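PDB 3H2D: CheC-like superfamily protein from Shewanella oneidensis, which probably acts in chemotaxis signalling as a CheX-type member of the CheC-like phosphatase superfamily, whose relatives dephosphorylate CheY. Local coordinates for residues 2-7 / 29-34; 69-72 / 76-79. All coordinates share one frame; numbering follows the deposited sequence.

Contact 1 (2-7 / 29-34)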
HETATM    1  N   MSE B   2     -16.835   7.836  11.354  0.80 37.40           N
HETATM    2  CA  MSE B   2     -15.807   7.697  12.346  0.80 38.60           C
HETATM    3  C   MSE B   2     -15.339   9.034  12.926  0.80 33.93           C
HETATM    4  O   MSE B   2     -15.173  10.018  12.211  0.80 33.32           O
HETATM    5  CB  MSE B   2     -14.625   6.965  11.752  0.80 39.29           C
HETATM    6  CG  MSE B   2     -13.457   6.977  12.629  0.80 41.10           C
HETATM    7 SE   MSE B   2     -12.183   5.697  11.944  0.60 46.25          SE
HETATM    8  CE  MSE B   2     -11.771   6.481  10.157  0.80 40.99           C
ATOM      9  N   ASN B   3     -15.120   9.044  14.235  1.00 30.40           N
ATOM     10  CA  ASN B   3     -14.573  10.202  14.916  1.00 26.41           C
ATOM     11  C   ASN B   3     -13.217  10.548  14.290  1.00 25.55           C
ATOM     12  O   ASN B   3     -12.343   9.696  14.122  1.00 22.68           O
ATOM     13  CB  ASN B   3     -14.468   9.895  16.435  1.00 24.82           C
ATOM     14  CG  ASN B   3     -14.245  11.129  17.273  1.00 26.61           C
ATOM     15  OD1 ASN B   3     -13.481  12.016  16.890  1.00 22.81           O
ATOM     16  ND2 ASN B   3     -14.916  11.192  18.451  1.00 20.91           N
ATOM     17  N   VAL B   4     -13.060  11.810  13.903  1.00 25.07           N
ATOM     18  CA  VAL B   4     -11.825  12.287  13.298  1.00 25.93           C
ATOM     19  C   VAL B   4     -10.667  12.099  14.273  1.00 25.66           C
ATOM     20  O   VAL B   4      -9.553  12.006  13.861  1.00 26.31           O
ATOM     21  CB  VAL B   4     -11.964  13.782  12.836  1.00 26.79           C
ATOM     22  CG1 VAL B   4     -11.891  14.704  14.002  1.00 26.25           C
ATOM     23  CG2 VAL B   4     -10.885  14.153  11.857  1.00 31.36           C
ATOM     24  N   ASN B   5     -10.953  12.025  15.571  1.00 26.91           N
ATOM     25  CA  ASN B   5      -9.922  11.770  16.584  1.00 26.63           C
ATOM     26  C   ASN B   5      -9.238  10.405  16.511  1.00 25.08           C
ATOM     27  O   ASN B   5      -8.242  10.219  17.190  1.00 24.29           O
ATOM     28  CB  ASN B   5     -10.490  11.956  18.003  1.00 28.50           C
ATOM     29  CG  ASN B   5     -10.849  13.396  18.292  1.00 32.37           C
ATOM     30  OD1 ASN B   5     -10.035  14.309  18.099  1.00 38.56           O
ATOM     31  ND2 ASN B   5     -12.054  13.610  18.756  1.00 39.07           N
ATOM     32  N   PHE B   6      -9.758   9.457  15.737  1.00 23.94           N
ATOM     33  CA  PHE B   6      -9.052   8.194  15.509  1.00 23.90           C
ATOM     34  C   PHE B   6      -7.693   8.371  14.858  1.00 25.37           C
ATOM     35  O   PHE B   6      -6.857   7.469  14.913  1.00 26.02           O
ATOM     36  CB  PHE B   6      -9.931   7.167  14.766  1.00 23.75           C
ATOM     37  CG  PHE B   6     -10.863   6.429  15.664  1.00 24.15           C
ATOM     38  CD1 PHE B   6     -10.405   5.395  16.458  1.00 26.21           C
ATOM     39  CD2 PHE B   6     -12.211   6.788  15.762  1.00 22.86           C
ATOM     40  CE1 PHE B   6     -11.288   4.730  17.369  1.00 27.96           C
ATOM     41  CE2 PHE B   6     -13.100   6.130  16.648  1.00 28.83           C
ATOM     42  CZ  PHE B   6     -12.628   5.094  17.451  1.00 25.71           C
ATOM     43  N   ILE B   7      -7.438   9.528  14.228  1.00 22.52           N
ATOM     44  CA  ILE B   7      -6.131   9.764  13.648  1.00 22.00           C
ATOM     45  C   ILE B   7      -5.109  10.176  14.712  1.00 20.98           C
ATOM     46  O   ILE B   7      -3.921  10.059  14.476  1.00 23.23           O
ATOM     47  CB  ILE B   7      -6.204  10.781  12.460  1.00 23.85           C
ATOM     48  CG1 ILE B   7      -4.968  10.628  11.540  1.00 28.36           C
ATOM     49  CG2 ILE B   7      -6.405  12.215  12.945  1.00 25.07           C
ATOM     50  CD1 ILE B   7      -5.158  11.180  10.174  1.00 29.85           C
ATOM     51  N   GLY B  29      -1.367  20.021  10.334  1.00 35.45           N
ATOM     52  CA  GLY B  29      -2.545  20.758   9.937  1.00 34.85           C
ATOM     53  C   GLY B  29      -3.747  20.168  10.675  1.00 34.64           C
ATOM     54  O   GLY B  29      -3.590  19.469  11.660  1.00 35.10           O
ATOM     55  N   LYS B  30      -4.941  20.503  10.214  1.00 35.91           N
ATOM     56  CA  LYS B  30      -6.162  20.039  10.860  1.00 36.17           C
ATOM     57  C   LYS B  30      -6.589  18.752  10.159  1.00 34.96           C
ATOM     58  O   LYS B  30      -6.487  18.671   8.940  1.00 35.81           O
ATOM     59  CB  LYS B  30      -7.258  21.089  10.798  1.00 36.58           C
ATOM     60  CG  LYS B  30      -7.079  22.174  11.860  1.00 39.70           C
ATOM     61  N   PRO B  31      -6.974  17.728  10.929  1.00 35.42           N
ATOM     62  CA  PRO B  31      -7.513  16.512  10.314  1.00 37.53           C
ATOM     63  C   PRO B  31      -8.768  16.824   9.532  1.00 38.10           C
ATOM     64  O   PRO B  31      -9.612  17.572  10.028  1.00 39.14           O
ATOM     65  CB  PRO B  31      -7.852  15.610  11.514  1.00 37.41           C
ATOM     66  CG  PRO B  31      -7.066  16.148  12.631  1.00 40.12           C
ATOM     67  CD  PRO B  31      -6.860  17.602  12.387  1.00 36.55           C
ATOM     68  N   GLN B  32      -8.872  16.275   8.326  1.00 37.57           N
ATOM     69  CA  GLN B  32      -9.950  16.563   7.397  1.00 38.65           C
ATOM     70  C   GLN B  32     -10.554  15.214   6.997  1.00 37.31           C
ATOM     71  O   GLN B  32      -9.827  14.236   6.801  1.00 31.16           O
ATOM     72  CB  GLN B  32      -9.412  17.220   6.110  1.00 40.34           C
ATOM     73  CG  GLN B  32      -8.189  18.159   6.237  1.00 42.31           C
ATOM     74  CD  GLN B  32      -7.329  18.210   4.961  1.00 42.79           C
ATOM     75  N   ILE B  33     -11.866  15.137   6.875  1.00 38.03           N
ATOM     76  CA  ILE B  33     -12.410  14.048   6.109  1.00 41.22           C
ATOM     77  C   ILE B  33     -11.911  14.305   4.683  1.00 44.62           C
ATOM     78  O   ILE B  33     -12.100  15.402   4.157  1.00 44.59           O
ATOM     79  CB  ILE B  33     -13.891  14.040   6.121  1.00 41.56           C
ATOM     80  CG1 ILE B  33     -14.367  13.514   7.473  1.00 42.16           C
ATOM     81  CG2 ILE B  33     -14.396  13.194   4.946  1.00 42.77           C
ATOM     82  CD1 ILE B  33     -15.837  13.807   7.747  1.00 44.13           C
ATOM     83  N   LYS B  34     -11.257  13.317   4.070  1.00 47.60           N
ATOM     84  CA  LYS B  34     -10.604  13.523   2.762  1.00 50.55           C
ATOM     85  C   LYS B  34     -11.611  13.953   1.679  1.00 52.58           C
ATOM     86  O   LYS B  34     -12.667  13.343   1.536  1.00 52.92           O
ATOM     87  CB  LYS B  34      -9.843  12.261   2.303  1.00 50.88           C
ATOM     88  CG  LYS B  34      -9.034  12.455   0.988  1.00 51.69           C
ATOM     89  CD  LYS B  34      -8.013  11.350   0.819  1.00 51.13           C
ATOM     90  CE  LYS B  34      -7.035  11.537  -0.355  1.00 52.08           C
ATOM     91  NZ  LYS B  34      -5.880  10.519  -0.361  1.00 47.80           N
TER

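Contact 2 (69-72 / 76-79)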
ATOM      1  N   GLN B  69      15.944  14.576   4.595  1.00 21.11           N
ATOM      2  CA  GLN B  69      16.370  15.244   5.816  1.00 21.94           C
ATOM      3  C   GLN B  69      16.105  14.392   7.057  1.00 22.25           C
ATOM      4  O   GLN B  69      16.893  14.431   8.008  1.00 20.33           O
ATOM      5  CB  GLN B  69      15.687  16.594   6.007  1.00 21.70           C
ATOM      6  CG  GLN B  69      16.318  17.464   7.123  1.00 24.67           C
ATOM      7  CD  GLN B  69      17.767  17.801   6.887  1.00 29.16           C
ATOM      8  OE1 GLN B  69      18.119  18.335   5.836  1.00 25.32           O
ATOM      9  NE2 GLN B  69      18.631  17.500   7.864  1.00 30.27           N
ATOM     10  N   ILE B  70      14.964  13.688   7.083  1.00 24.02           N
ATOM     11  CA  ILE B  70      14.637  12.736   8.138  1.00 23.75           C
ATOM     12  C   ILE B  70      15.736  11.649   8.191  1.00 23.19           C
ATOM     13  O   ILE B  70      16.263  11.327   9.283  1.00 21.17           O
ATOM     14  CB  ILE B  70      13.193  12.113   7.933  1.00 22.64           C
ATOM     15  CG1 ILE B  70      12.103  13.165   8.160  1.00 25.23           C
ATOM     16  CG2 ILE B  70      12.933  10.874   8.834  1.00 26.02           C
ATOM     17  CD1 ILE B  70      10.729  12.670   7.753  1.00 24.48           C
HETATM   18  N   MSE B  71      16.110  11.097   7.029  1.00 23.17           N
HETATM   19  CA  MSE B  71      17.187  10.125   7.006  1.00 26.10           C
HETATM   20  C   MSE B  71      18.510  10.701   7.465  1.00 22.39           C
HETATM   21  O   MSE B  71      19.233  10.014   8.178  1.00 23.05           O
HETATM   22  CB  MSE B  71      17.408   9.488   5.651  1.00 25.65           C
HETATM   23  CG  MSE B  71      18.259   8.154   5.834  1.00 30.70           C
HETATM   24 SE   MSE B  71      18.281   7.356   4.177  0.75 34.19          SE
HETATM   25  CE  MSE B  71      19.912   6.306   4.246  1.00 28.28           C
ATOM     26  N   GLN B  72      18.846  11.924   7.055  1.00 22.30           N
ATOM     27  CA  GLN B  72      20.062  12.556   7.535  1.00 21.38           C
ATOM     28  C   GLN B  72      20.065  12.584   9.078  1.00 21.83           C
ATOM     29  O   GLN B  72      21.070  12.273   9.694  1.00 21.95           O
ATOM     30  CB  GLN B  72      20.217  13.975   7.006  1.00 21.88           C
ATOM     31  CG  GLN B  72      21.515  14.683   7.479  1.00 22.67           C
ATOM     32  CD  GLN B  72      22.776  14.013   6.929  1.00 27.36           C
ATOM     33  OE1 GLN B  72      22.833  13.628   5.753  1.00 27.51           O
ATOM     34  NE2 GLN B  72      23.755  13.811   7.788  1.00 24.11           N
ATOM     35  N   GLY B  76      22.334   9.776   9.883  1.00 20.97           N
ATOM     36  CA  GLY B  76      23.571  10.451   9.686  1.00 22.48           C
ATOM     37  C   GLY B  76      24.050  10.396   8.259  1.00 22.50           C
ATOM     38  O   GLY B  76      25.209  10.656   7.978  1.00 23.62           O
ATOM     39  N   GLU B  77      23.162  10.045   7.353  1.00 26.12           N
ATOM     40  CA  GLU B  77      23.502  10.092   5.946  1.00 30.20           C
ATOM     41  C   GLU B  77      22.285  10.191   5.101  1.00 30.45           C
ATOM     42  O   GLU B  77      21.175  10.099   5.586  1.00 32.96           O
ATOM     43  CB  GLU B  77      24.283   8.871   5.556  1.00 32.75           C
ATOM     44  CG  GLU B  77      23.729   7.560   6.062  1.00 37.58           C
ATOM     45  CD  GLU B  77      24.761   6.489   5.829  1.00 41.64           C
ATOM     46  OE1 GLU B  77      25.291   6.477   4.709  1.00 48.35           O
ATOM     47  OE2 GLU B  77      25.069   5.697   6.734  1.00 48.08           O
ATOM     48  N   ASN B  78      22.489  10.464   3.835  1.00 30.13           N
ATOM     49  CA  ASN B  78      21.401  10.225   2.896  1.00 31.78           C
ATOM     50  C   ASN B  78      21.964  10.238   1.503  1.00 30.24           C
ATOM     51  O   ASN B  78      22.872  11.004   1.174  1.00 28.32           O
ATOM     52  CB  ASN B  78      20.253  11.243   3.009  1.00 31.62           C
ATOM     53  CG  ASN B  78      20.614  12.549   2.338  1.00 38.15           C
ATOM     54  OD1 ASN B  78      20.306  12.791   1.143  1.00 25.82           O
ATOM     55  ND2 ASN B  78      21.375  13.344   3.057  1.00 36.77           N
ATOM     56  N   PRO B  79      21.372   9.426   0.659  1.00 30.76           N
ATOM     57  CA  PRO B  79      21.963   9.223  -0.639  1.00 29.81           C
ATOM     58  C   PRO B  79      21.559  10.253  -1.697  1.00 29.54           C
ATOM     59  O   PRO B  79      21.935  10.096  -2.863  1.00 25.95           O
ATOM     60  CB  PRO B  79      21.463   7.840  -1.004  1.00 30.51           C
ATOM     61  CG  PRO B  79      20.184   7.682  -0.289  1.00 34.31           C
ATOM     62  CD  PRO B  79      20.128   8.675   0.832  1.00 29.73           C
TER
HETATM   63  O   HOH W   1      26.638  12.607   9.091  1.00 41.01           O

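Contact 1 (2-7 / 29-34)
Val-4 puts its CG2 methyl against CB of Pro-31, the two side chains crossing at about a right angle. Followed outward from its CB, which is directed at 29-34, Val-4 does its touching with the branch set opposite the backbone N (chi1 76° places CG1, not CG2, between N and the carbonyl carbon). CG2 presses on CB of Pro-31 at 3.4 Å, tighter than ordinary van der Waals contact, and its next neighbour is the carbonyl O of Pro-31, 4.1 Å from it. One 3-10 turn further on, Ile-7 reaches the same ring by its CG2 methyl, 4.0 Å from Pro-31 CB and equally far from Pro-31 CG. The two methyls come to Pro-31 CB from directions roughly at right angles. The turn that presents them opens with an Asx turn, in which Asn-3 OD1 accepts from Asn-5 N at 2.9 Å. Val-4 and Ile-7 also lie on Ile-136 of strand 135-142, the sheet neighbour of edge strand 27-33. The result is a small, partly exposed apolar contact; with no hydrogen bond between the two segments, nothing polar fixes its direction.

Contact 2 (69-72 / 76-79)
With chi1 at -179°, Gln-72 swings CG opposite its own backbone N, and a bend at chi2 (65°) then folds the amide back over the chain that leaves the helix. In Asn-78, chi1 sets CG between N and the carbonyl carbon, and the rotation about chi2 turns ND2 toward Gln-72. The two amides meet with their planes almost perpendicular. Asn-78 ND2 donates a hydrogen bond to Gln-72 OE1 at 3.1 Å, and the bond lies in both amide planes, though it is bent at the hydrogen. The other end of the asparagine amide is used too, since OD1 accepts from Gly-80 N. A water donates to Gly-76 O at 2.7 Å and accepts a weak bond from Gln-72 NE2.

This is the C-terminal end of helix 64-75. Gly-76 is the first residue to leave helical geometry; its positive phi (82°), with psi near zero, is a backbone shape that suits glycine's lack of a CB, which would crowd the preceding carbonyl O. Its N still donates to Gln-72 O at 2.8 Å, although from above the carbonyl plane. The chain then turns back along the last turn, where Glu-77 O lies 3.3 Å from Gln-72 CA in a CH...O contact.

One residue earlier in the helix, the extended chain of selenomethionine Met-71 runs past Glu-77 O, 3.5 Å from its CG, and crosses Pro-79 at about a right angle, SE 4.0 Å from Pro-79 CD. Met-71 is buried, touching Val-86 and Leu-89 of helix 84-107, while Pro-79 also rests on Leu-68.

How the contacts relate
The two contacts follow one another along the chain, contact 1 closing before contact 2 opens, and they sit on opposite sides of the chain's centre. Their centres are 30 Å apart and their nearest atoms about 14 Å, so neither touches the other. Contact 1 joins the N-terminal loop before helix 8-21 to strand 27-33, outermost in this chain's six-stranded antiparallel sheet; contact 2 lies at the surface, where helix 64-75 gives way to the loop leading into helix 84-107. Neither includes a residue identified as catalytic, so no distance to an active site can be given. The partner chain of the assembly touches neither.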